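Local coordinates for interferon-activable protein 202 (Mus musculus, PDB 4L5R), which binds double-stranded DNA without sequence specificity through its first HIN-200 domain and restrains inflammation by preventing activation of the AIM2 inflammasome, at residues L111-K117 with K146-I152; T123-F129 with K170-F176; V155-E159 with H192-K196. One frame throughout, in Å; residues are numbered along the deposited sequence. Where two conformers were deposited one is given.

Three contacts belong to the second of the two OB folds of this HIN-200 domain. Contact 1 lies at the surface, where helix 113-116 meets the turn that leads into strand 151-156; its carboxylates and lysines hold a loop to a helix. Contact 2 is partly buried and mostly backbone: strands 124-136 and 171-174 pair antiparallel within the curled sheet. Contact 3 is buried, joining the far end of strand 151-156 to strand 194-197 across the barrel with an indole, an isoleucine methyl and one lysine bond. Contacts 1 and 2 touch through Ile113, Ile116 and Phe129; contacts 2 and 3 meet where Phe176 packs on Trp156 and Ser193 OG hydrogen-bonds to Ser175 O.

Contact 1: L111-K117 with K146-I152; sequences LKISKIK and KDNEDNI
Ile113 packs its side chain against the turn 147-150. CB lies 3.5 Å from Asp147 OD2, and CG1 passes alongside that same carboxylate, the two side chains running in opposite directions. With CG1 anti to the carbonyl carbon (chi1 -71°), the other branch, CG2, is directed at Asp150 CB and at Ile152 CB, 3.9 Å away. The tip, CD1, ends 3.6 Å from Lys146 CA and near Asp150 O, covering the backbone where the turn opens and closes. The backbone of Ile113 is held too: its N-H gives a nearly straight bond (175°) to the syn lone pair of Asp147 OD2, 2.7 Å from N. This carboxylate therefore serves the first turn of helix 113-116, with Lys112 at the N-cap position, while its OD1 accepts from two backbone amides, an Asx turn (to Glu149 N) extended to an Asx motif (to Asp150 N). Water 1 joins Leu111 O to Asp147 OD2, and water 2 joins Ser114 N to OD1. In the second OB fold this packs a short helix, which also touches Phe129 of strand 124-136, onto the hairpin of strands 141-146 and 151-156. Farther along segment 111-117, the extended chain of Lys117 brings NZ to two acceptors. It forms a salt bridge with Asp150 OD2 at 3.0 Å, approaching from above the carboxylate plane, and a hydrogen bond to Asn151 O at 2.9 Å, almost in line with that C=O (172°). Lys112 NZ reaches the amide end of Asn148, but that side chain has two conformers and the bond to its OD1 is doubtful.

Contact 2: T123-F129 with K170-F176; sequences TLIYGVF and KLQLFSF
Tyr126 has CG anti to its carbonyl carbon (chi1 -68°), which lays the phenol ring over the Phe174-Ser175 peptide: Ser175 N stands 3.4 Å above the ring plane, over its centre. Ser175 itself adopts a left-handed backbone conformation (phi 56°, psi 51°) and, with Phe176, faces Ile125, forming a G1 beta bulge in this antiparallel pairing of the OB fold. Here the chain turns a corner, so that strand 124-136 pairs first with 176-179 and then with 171-174, consistent with the curl of the sheet. Ile125, Gly127 and Phe129 form hydrogen-bonded pairs with Phe176, Leu173 and Leu171. Gly127 has backbone angles that call for glycine, and any CB there would run into the Phe129 ring. With an alanine at Tyr126 the ring is gone, and the Ser175 amide and Phe174 CB are likely to lose their cover, leaving a gap beside the bulge. On the same side of the sheet as Tyr126, Val128 CG2 rests against the Gln172 side chain, and its CG1 against Lys170 CB. Ser175 OG turns to Lys52, from the first OB fold. On the opposite face, Phe129 CE1 meets Leu173 CD1 at 3.8 Å, the two side chains crossing at about a right angle.

Contact 3: V155-E159 with H192-K196; sequences VWDKE and HSFIK. Unlike the reference sequence in segment 155-159: Glu159 (reference Lys).
Lys158 NZ donates to Ser193 O at 2.9 Å, approaching in the carbonyl plane on a lone pair, and NZ also bonds to Asn191 O, so two carbonyls of the chain leading into strand 194-197 share one ammonium group. An extended chain beyond CG carries it there, starting from a CB that lies over one face of the Trp156 ring, 3.6 Å above the plane. The indole is thus sandwiched: over the opposite face comes Ile195 CG2, a CH-pi contact 3.8 Å from the centroid of the six-membered ring and 15° off its normal. At the ring's edge lies Ser193 O, 3.5 Å from Trp156 CH2; Ser193 CB touches CZ3 from a position out of the plane. Trp156 reaches this place with CG anti to the backbone N (chi1 172°), while its NE1 bonds to Gln160 O, which probably helps fix the ring's rotation. Ser193 OG turns to Gly190 N and Ser175 O, tying this stretch of chain to the bulge that follows strand 171-174. Trp156 and Ile195 help fill the interior of the second OB barrel, where Ile163 touches both and Phe143 of strand 141-146 packs on Ile195; strand 186-188 runs parallel beside 151-156, and strand 194-197 pairs with 171-174.

Contact 1: L111-K117 with K146-I152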
loop_
_atom_site.group_PDB
_atom_site.type_symbol
_atom_site.label_atom_id
_atom_site.label_comp_id
_atom_site.label_asym_id
_atom_site.label_seq_id
_atom_site.Cartn_x
_atom_site.Cartn_y
_atom_site.Cartn_z
ATOM N N LEU A 111 6.780 7.023 -8.498
ATOM C CA LEU A 111 8.028 6.783 -9.208
ATOM C C LEU A 111 7.797 6.645 -10.706
ATOM O O LEU A 111 6.777 6.090 -11.150
ATOM C CB LEU A 111 8.640 5.471 -8.731
ATOM C CG LEU A 111 9.328 5.372 -7.387
ATOM C CD1 LEU A 111 9.932 3.989 -7.293
ATOM C CD2 LEU A 111 10.413 6.442 -7.277
ATOM N N LYS A 112 8.760 7.128 -11.483
ATOM C CA LYS A 112 8.768 6.891 -12.922
ATOM C C LYS A 112 8.786 5.389 -13.225
ATOM O O LYS A 112 9.465 4.604 -12.555
ATOM C CB LYS A 112 9.986 7.559 -13.566
ATOM C CG LYS A 112 9.919 9.077 -13.634
ATOM C CD LYS A 112 8.722 9.556 -14.431
ATOM C CE LYS A 112 8.831 11.043 -14.737
ATOM N NZ LYS A 112 7.621 11.559 -15.432
ATOM N N ILE A 113 8.031 4.997 -14.238
ATOM C CA ILE A 113 7.978 3.604 -14.641
ATOM C C ILE A 113 9.351 3.065 -15.027
ATOM O O ILE A 113 9.695 1.926 -14.687
ATOM C CB ILE A 113 6.953 3.409 -15.766
ATOM C CG1 ILE A 113 5.545 3.570 -15.181
ATOM C CG2 ILE A 113 7.112 2.030 -16.423
ATOM C CD1 ILE A 113 4.443 3.447 -16.216
ATOM N N SER A 114 10.153 3.879 -15.713
ATOM C CA SER A 114 11.479 3.414 -16.064
ATOM C C SER A 114 12.275 3.117 -14.787
ATOM O O SER A 114 13.026 2.145 -14.747
ATOM C CB SER A 114 12.208 4.374 -17.023
ATOM O OG SER A 114 12.429 5.638 -16.427
ATOM N N LYS A 115 12.076 3.908 -13.728
ATOM C CA LYS A 115 12.774 3.667 -12.464
ATOM C C LYS A 115 12.203 2.448 -11.733
ATOM O O LYS A 115 12.938 1.687 -11.091
ATOM C CB LYS A 115 12.723 4.906 -11.558
ATOM C CG LYS A 115 13.675 6.038 -11.965
ATOM C CD LYS A 115 15.135 5.647 -11.760
ATOM N N ILE A 116 10.891 2.265 -11.819
ATOM C CA ILE A 116 10.280 1.092 -11.217
ATOM C C ILE A 116 10.928 -0.187 -11.749
ATOM O O ILE A 116 11.243 -1.105 -10.971
ATOM C CB ILE A 116 8.746 1.075 -11.432
ATOM C CG1 ILE A 116 8.080 2.102 -10.500
ATOM C CG2 ILE A 116 8.182 -0.320 -11.186
ATOM C CD1 ILE A 116 6.614 2.382 -10.839
ATOM N N LYS A 117 11.168 -0.218 -13.065
ATOM C CA LYS A 117 11.692 -1.403 -13.735
ATOM C C LYS A 117 13.087 -1.813 -13.266
ATOM O O LYS A 117 13.506 -2.955 -13.461
ATOM C CB LYS A 117 11.670 -1.210 -15.258
ATOM C CG LYS A 117 10.250 -1.181 -15.867
ATOM C CD LYS A 117 10.302 -0.991 -17.384
ATOM C CE LYS A 117 8.907 -1.019 -18.006
ATOM N NZ LYS A 117 8.957 -0.885 -19.491
ATOM N N LYS A 146 1.069 3.885 -18.136
ATOM C CA LYS A 146 2.162 4.653 -18.715
ATOM C C LYS A 146 2.363 5.958 -17.970
ATOM O O LYS A 146 1.467 6.437 -17.270
ATOM C CB LYS A 146 1.855 4.966 -20.179
ATOM C CG LYS A 146 0.646 5.867 -20.362
ATOM C CD LYS A 146 0.530 6.347 -21.797
ATOM C CE LYS A 146 -0.701 7.217 -21.989
ATOM N NZ LYS A 146 -0.776 7.775 -23.373
ATOM N N ASP A 147 3.554 6.521 -18.124
ATOM C CA ASP A 147 3.794 7.908 -17.787
ATOM C C ASP A 147 4.436 8.534 -19.033
ATOM O O ASP A 147 4.463 7.906 -20.093
ATOM C CB ASP A 147 4.639 8.057 -16.508
ATOM C CG ASP A 147 5.966 7.296 -16.560
ATOM O OD1 ASP A 147 6.559 7.179 -17.656
ATOM O OD2 ASP A 147 6.442 6.839 -15.487
ATOM N N ASN A 148 4.936 9.756 -18.907
ATOM C CA ASN A 148 5.468 10.480 -20.056
ATOM C C ASN A 148 6.602 9.762 -20.794
ATOM O O ASN A 148 6.832 10.012 -21.978
ATOM C CB ASN A 148 5.908 11.890 -19.640
ATOM C CG ASN A 148 6.700 11.896 -18.340
ATOM O OD1 ASN A 148 7.508 11.002 -18.085
ATOM N ND2 ASN A 148 6.462 12.907 -17.506
ATOM N N GLU A 149 7.300 8.864 -20.103
ATOM C CA GLU A 149 8.514 8.271 -20.662
ATOM C C GLU A 149 8.482 6.748 -20.889
ATOM O O GLU A 149 9.277 6.225 -21.664
ATOM C CB GLU A 149 9.749 8.704 -19.840
ATOM C CG GLU A 149 10.012 10.213 -19.913
ATOM C CD GLU A 149 11.188 10.679 -19.057
ATOM O OE1 GLU A 149 11.353 10.154 -17.936
ATOM O OE2 GLU A 149 11.945 11.580 -19.508
ATOM N N ASP A 150 7.555 6.042 -20.244
ATOM C CA ASP A 150 7.510 4.583 -20.340
ATOM C C ASP A 150 6.135 3.964 -20.038
ATOM O O ASP A 150 5.213 4.655 -19.611
ATOM C CB ASP A 150 8.591 3.964 -19.441
ATOM C CG ASP A 150 9.030 2.584 -19.918
ATOM O OD1 ASP A 150 8.587 2.158 -21.011
ATOM O OD2 ASP A 150 9.823 1.927 -19.204
ATOM N N ASN A 151 6.009 2.666 -20.290
ATOM C CA ASN A 151 4.770 1.942 -19.999
ATOM C C ASN A 151 5.092 0.577 -19.420
ATOM O O ASN A 151 6.214 0.094 -19.547
ATOM C CB ASN A 151 3.906 1.810 -21.252
ATOM C CG ASN A 151 4.603 1.044 -22.357
ATOM O OD1 ASN A 151 4.744 -0.174 -22.281
ATOM N ND2 ASN A 151 5.052 1.758 -23.385
ATOM N N ILE A 152 4.113 -0.044 -18.765
ATOM C CA ILE A 152 4.334 -1.347 -18.171
ATOM C C ILE A 152 2.988 -2.060 -18.036
ATOM O O ILE A 152 1.945 -1.421 -17.902
ATOM C CB ILE A 152 5.068 -1.231 -16.803
ATOM C CG1 ILE A 152 5.516 -2.612 -16.305
ATOM C CG2 ILE A 152 4.208 -0.503 -15.791
ATOM C CD1 ILE A 152 6.363 -2.596 -15.023
HETATM O O HOH W 1 5.148 7.045 -13.148
HETATM O O HOH W 2 9.218 6.282 -16.930
#

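Contact 2: T123-F129 with K170-F176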
loop_
_atom_site.group_PDB
_atom_site.type_symbol
_atom_site.label_atom_id
_atom_site.label_comp_id
_atom_site.label_asym_id
_atom_site.label_seq_id
_atom_site.Cartn_x
_atom_site.Cartn_y
_atom_site.Cartn_z
ATOM N N THR A 123 9.697 -6.484 -5.304
ATOM C CA THR A 123 9.481 -5.175 -4.692
ATOM C C THR A 123 8.011 -4.761 -4.780
ATOM O O THR A 123 7.374 -4.891 -5.828
ATOM C CB THR A 123 10.366 -4.081 -5.337
ATOM O OG1 THR A 123 11.746 -4.444 -5.212
ATOM C CG2 THR A 123 10.140 -2.738 -4.661
ATOM N N LEU A 124 7.465 -4.269 -3.673
ATOM C CA LEU A 124 6.080 -3.817 -3.663
ATOM C C LEU A 124 5.960 -2.418 -4.221
ATOM O O LEU A 124 6.694 -1.511 -3.826
ATOM C CB LEU A 124 5.510 -3.864 -2.243
ATOM C CG LEU A 124 5.451 -5.278 -1.680
ATOM C CD1 LEU A 124 4.864 -5.275 -0.265
ATOM C CD2 LEU A 124 4.644 -6.184 -2.622
ATOM N N ILE A 125 5.027 -2.249 -5.148
ATOM C CA ILE A 125 4.885 -1.006 -5.876
ATOM C C ILE A 125 3.553 -0.341 -5.585
ATOM O O ILE A 125 2.494 -0.979 -5.624
ATOM C CB ILE A 125 4.977 -1.258 -7.408
ATOM C CG1 ILE A 125 6.297 -1.960 -7.743
ATOM C CG2 ILE A 125 4.803 0.035 -8.172
ATOM C CD1 ILE A 125 7.563 -1.200 -7.289
ATOM N N TYR A 126 3.607 0.962 -5.347
ATOM C CA TYR A 126 2.410 1.742 -5.099
ATOM C C TYR A 126 2.496 2.946 -5.994
ATOM O O TYR A 126 3.592 3.463 -6.229
ATOM C CB TYR A 126 2.408 2.270 -3.653
ATOM C CG TYR A 126 2.248 1.252 -2.554
ATOM C CD1 TYR A 126 3.252 0.328 -2.279
ATOM C CD2 TYR A 126 1.109 1.248 -1.755
ATOM C CE1 TYR A 126 3.110 -0.581 -1.246
ATOM C CE2 TYR A 126 0.961 0.343 -0.713
ATOM C CZ TYR A 126 1.965 -0.568 -0.468
ATOM O OH TYR A 126 1.823 -1.469 0.560
ATOM N N GLY A 127 1.354 3.440 -6.460
ATOM C CA GLY A 127 1.374 4.666 -7.241
ATOM C C GLY A 127 0.111 4.944 -8.026
ATOM O O GLY A 127 -0.811 4.126 -8.044
ATOM N N VAL A 128 0.081 6.106 -8.674
ATOM C CA VAL A 128 -1.044 6.534 -9.503
ATOM C C VAL A 128 -0.506 6.679 -10.927
ATOM O O VAL A 128 0.518 7.365 -11.151
ATOM C CB VAL A 128 -1.565 7.899 -9.038
ATOM C CG1 VAL A 128 -2.692 8.384 -9.932
ATOM C CG2 VAL A 128 -1.989 7.840 -7.562
ATOM N N PHE A 129 -1.161 6.028 -11.881
ATOM C CA PHE A 129 -0.651 5.998 -13.260
ATOM C C PHE A 129 -1.759 6.204 -14.281
ATOM O O PHE A 129 -2.895 5.729 -14.098
ATOM C CB PHE A 129 -0.016 4.643 -13.565
ATOM C CG PHE A 129 1.028 4.214 -12.586
ATOM C CD1 PHE A 129 0.677 3.529 -11.433
ATOM C CD2 PHE A 129 2.372 4.486 -12.827
ATOM C CE1 PHE A 129 1.647 3.127 -10.531
ATOM C CE2 PHE A 129 3.347 4.078 -11.937
ATOM C CZ PHE A 129 2.983 3.395 -10.789
ATOM N N LYS A 170 -7.396 7.688 -13.851
ATOM C CA LYS A 170 -6.057 7.189 -13.589
ATOM C C LYS A 170 -6.209 5.992 -12.660
ATOM O O LYS A 170 -7.207 5.874 -11.946
ATOM C CB LYS A 170 -5.182 8.256 -12.931
ATOM C CG LYS A 170 -5.116 9.573 -13.678
ATOM C CD LYS A 170 -3.870 10.344 -13.272
ATOM C CE LYS A 170 -4.050 11.846 -13.446
ATOM N NZ LYS A 170 -2.770 12.585 -13.223
ATOM N N LEU A 171 -5.229 5.098 -12.683
ATOM C CA LEU A 171 -5.255 3.903 -11.866
ATOM C C LEU A 171 -4.363 4.062 -10.650
ATOM O O LEU A 171 -3.175 4.363 -10.796
ATOM C CB LEU A 171 -4.723 2.745 -12.688
ATOM C CG LEU A 171 -4.944 1.361 -12.116
ATOM C CD1 LEU A 171 -6.453 1.127 -12.053
ATOM C CD2 LEU A 171 -4.250 0.334 -13.006
ATOM N N GLN A 172 -4.922 3.845 -9.464
ATOM C CA GLN A 172 -4.127 3.836 -8.239
ATOM C C GLN A 172 -3.839 2.403 -7.799
ATOM O O GLN A 172 -4.754 1.601 -7.607
ATOM C CB GLN A 172 -4.820 4.592 -7.103
ATOM C CG GLN A 172 -3.873 4.810 -5.939
ATOM C CD GLN A 172 -4.336 5.904 -4.983
ATOM O OE1 GLN A 172 -5.514 6.269 -4.953
ATOM N NE2 GLN A 172 -3.403 6.429 -4.196
ATOM N N LEU A 173 -2.561 2.083 -7.651
ATOM C CA LEU A 173 -2.155 0.733 -7.289
ATOM C C LEU A 173 -1.619 0.733 -5.873
ATOM O O LEU A 173 -0.846 1.623 -5.500
ATOM C CB LEU A 173 -1.036 0.263 -8.214
ATOM C CG LEU A 173 -1.311 0.250 -9.715
ATOM C CD1 LEU A 173 -0.080 -0.237 -10.442
ATOM C CD2 LEU A 173 -2.502 -0.649 -9.987
ATOM N N PHE A 174 -2.011 -0.278 -5.094
ATOM C CA PHE A 174 -1.437 -0.513 -3.778
ATOM C C PHE A 174 -0.842 -1.915 -3.716
ATOM O O PHE A 174 -1.525 -2.914 -3.997
ATOM C CB PHE A 174 -2.491 -0.382 -2.642
ATOM C CG PHE A 174 -3.202 0.949 -2.604
ATOM C CD1 PHE A 174 -4.107 1.298 -3.601
ATOM C CD2 PHE A 174 -2.970 1.840 -1.573
ATOM C CE1 PHE A 174 -4.775 2.514 -3.563
ATOM C CE2 PHE A 174 -3.628 3.063 -1.524
ATOM C CZ PHE A 174 -4.535 3.399 -2.514
ATOM N N SER A 175 0.430 -1.978 -3.317
ATOM C CA SER A 175 1.109 -3.239 -3.003
ATOM C C SER A 175 1.070 -4.232 -4.170
ATOM O O SER A 175 0.678 -5.392 -4.010
ATOM C CB SER A 175 0.521 -3.870 -1.734
ATOM O OG SER A 175 1.268 -5.002 -1.312
ATOM N N PHE A 176 1.467 -3.772 -5.346
ATOM C CA PHE A 176 1.686 -4.678 -6.466
ATOM C C PHE A 176 3.120 -5.194 -6.446
ATOM O O PHE A 176 3.989 -4.566 -5.860
ATOM C CB PHE A 176 1.353 -3.986 -7.787
ATOM C CG PHE A 176 -0.096 -4.131 -8.172
ATOM C CD1 PHE A 176 -1.082 -3.480 -7.448
ATOM C CD2 PHE A 176 -0.465 -4.944 -9.228
ATOM C CE1 PHE A 176 -2.424 -3.623 -7.771
ATOM C CE2 PHE A 176 -1.809 -5.091 -9.566
ATOM C CZ PHE A 176 -2.784 -4.425 -8.842
#

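Contact 3: V155-E159 with H192-K196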
loop_
_atom_site.group_PDB
_atom_site.type_symbol
_atom_site.label_atom_id
_atom_site.label_comp_id
_atom_site.label_asym_id
_atom_site.label_seq_id
_atom_site.Cartn_x
_atom_site.Cartn_y
_atom_site.Cartn_z
ATOM N N VAL A 155 -0.954 -6.815 -14.145
ATOM C CA VAL A 155 -1.742 -8.038 -14.090
ATOM C C VAL A 155 -2.450 -8.180 -12.749
ATOM O O VAL A 155 -1.805 -8.349 -11.708
ATOM C CB VAL A 155 -0.865 -9.288 -14.373
ATOM C CG1 VAL A 155 -1.680 -10.578 -14.212
ATOM C CG2 VAL A 155 -0.261 -9.212 -15.801
ATOM N N TRP A 156 -3.779 -8.104 -12.788
ATOM C CA TRP A 156 -4.630 -8.326 -11.620
ATOM C C TRP A 156 -5.225 -9.730 -11.727
ATOM O O TRP A 156 -6.040 -10.020 -12.621
ATOM C CB TRP A 156 -5.715 -7.243 -11.557
ATOM C CG TRP A 156 -6.778 -7.447 -10.508
ATOM C CD1 TRP A 156 -8.009 -8.025 -10.687
ATOM C CD2 TRP A 156 -6.717 -7.054 -9.125
ATOM N NE1 TRP A 156 -8.711 -8.013 -9.508
ATOM C CE2 TRP A 156 -7.938 -7.432 -8.531
ATOM C CE3 TRP A 156 -5.750 -6.427 -8.334
ATOM C CZ2 TRP A 156 -8.218 -7.194 -7.190
ATOM C CZ3 TRP A 156 -6.028 -6.202 -6.981
ATOM C CH2 TRP A 156 -7.252 -6.583 -6.429
ATOM N N ASP A 157 -4.778 -10.594 -10.817
ATOM C CA ASP A 157 -4.950 -12.041 -10.896
ATOM C C ASP A 157 -6.013 -12.537 -9.932
ATOM O O ASP A 157 -6.378 -13.711 -9.958
ATOM C CB ASP A 157 -3.627 -12.710 -10.511
ATOM C CG ASP A 157 -3.160 -13.714 -11.533
ATOM O OD1 ASP A 157 -3.591 -13.610 -12.697
ATOM O OD2 ASP A 157 -2.355 -14.599 -11.172
ATOM N N LYS A 158 -6.474 -11.658 -9.045
ATOM C CA LYS A 158 -7.486 -12.040 -8.074
ATOM C C LYS A 158 -8.790 -12.345 -8.806
ATOM O O LYS A 158 -9.209 -11.591 -9.689
ATOM C CB LYS A 158 -7.685 -10.937 -7.031
ATOM C CG LYS A 158 -6.481 -10.719 -6.100
ATOM C CD LYS A 158 -6.779 -9.650 -5.037
ATOM C CE LYS A 158 -5.726 -9.629 -3.941
ATOM N NZ LYS A 158 -6.038 -8.647 -2.819
ATOM N N GLU A 159 -9.412 -13.467 -8.461
ATOM C CA GLU A 159 -10.709 -13.813 -9.027
ATOM C C GLU A 159 -11.740 -12.896 -8.390
ATOM O O GLU A 159 -12.372 -13.245 -7.392
ATOM C CB GLU A 159 -11.054 -15.281 -8.769
ATOM N N HIS A 192 -2.296 -8.960 -0.941
ATOM C CA HIS A 192 -2.745 -7.666 -0.420
ATOM C C HIS A 192 -3.053 -6.588 -1.462
ATOM O O HIS A 192 -3.423 -5.473 -1.098
ATOM C CB HIS A 192 -1.710 -7.086 0.571
ATOM C CG HIS A 192 -1.372 -7.996 1.710
ATOM N ND1 HIS A 192 -0.087 -8.131 2.190
ATOM C CD2 HIS A 192 -2.148 -8.798 2.483
ATOM C CE1 HIS A 192 -0.081 -8.981 3.202
ATOM N NE2 HIS A 192 -1.320 -9.401 3.399
ATOM N N SER A 193 -2.893 -6.880 -2.751
ATOM C CA SER A 193 -3.054 -5.821 -3.738
ATOM C C SER A 193 -4.454 -5.224 -3.772
ATOM O O SER A 193 -5.457 -5.910 -3.536
ATOM C CB SER A 193 -2.653 -6.299 -5.147
ATOM O OG SER A 193 -1.362 -6.881 -5.122
ATOM N N PHE A 194 -4.503 -3.933 -4.067
ATOM C CA PHE A 194 -5.746 -3.185 -4.141
ATOM C C PHE A 194 -5.620 -2.189 -5.285
ATOM O O PHE A 194 -4.585 -1.516 -5.446
ATOM C CB PHE A 194 -5.982 -2.453 -2.815
ATOM C CG PHE A 194 -7.307 -1.736 -2.726
ATOM C CD1 PHE A 194 -8.478 -2.435 -2.384
ATOM C CD2 PHE A 194 -7.382 -0.360 -2.917
ATOM C CE1 PHE A 194 -9.690 -1.762 -2.273
ATOM C CE2 PHE A 194 -8.591 0.312 -2.802
ATOM C CZ PHE A 194 -9.753 -0.398 -2.477
ATOM N N ILE A 195 -6.670 -2.102 -6.092
ATOM C CA ILE A 195 -6.649 -1.222 -7.234
ATOM C C ILE A 195 -7.921 -0.392 -7.315
ATOM O O ILE A 195 -9.035 -0.909 -7.129
ATOM C CB ILE A 195 -6.438 -2.051 -8.516
ATOM C CG1 ILE A 195 -6.435 -1.164 -9.747
ATOM C CG2 ILE A 195 -7.506 -3.137 -8.628
ATOM C CD1 ILE A 195 -6.152 -1.941 -11.012
ATOM N N LYS A 196 -7.771 0.901 -7.578
ATOM C CA LYS A 196 -8.948 1.750 -7.755
ATOM C C LYS A 196 -8.712 2.953 -8.656
ATOM O O LYS A 196 -7.574 3.389 -8.858
ATOM C CB LYS A 196 -9.521 2.199 -6.403
ATOM C CG LYS A 196 -8.676 3.195 -5.648
ATOM C CD LYS A 196 -9.446 3.726 -4.437
ATOM C CE LYS A 196 -8.545 4.520 -3.494
ATOM N NZ LYS A 196 -9.270 4.978 -2.267
#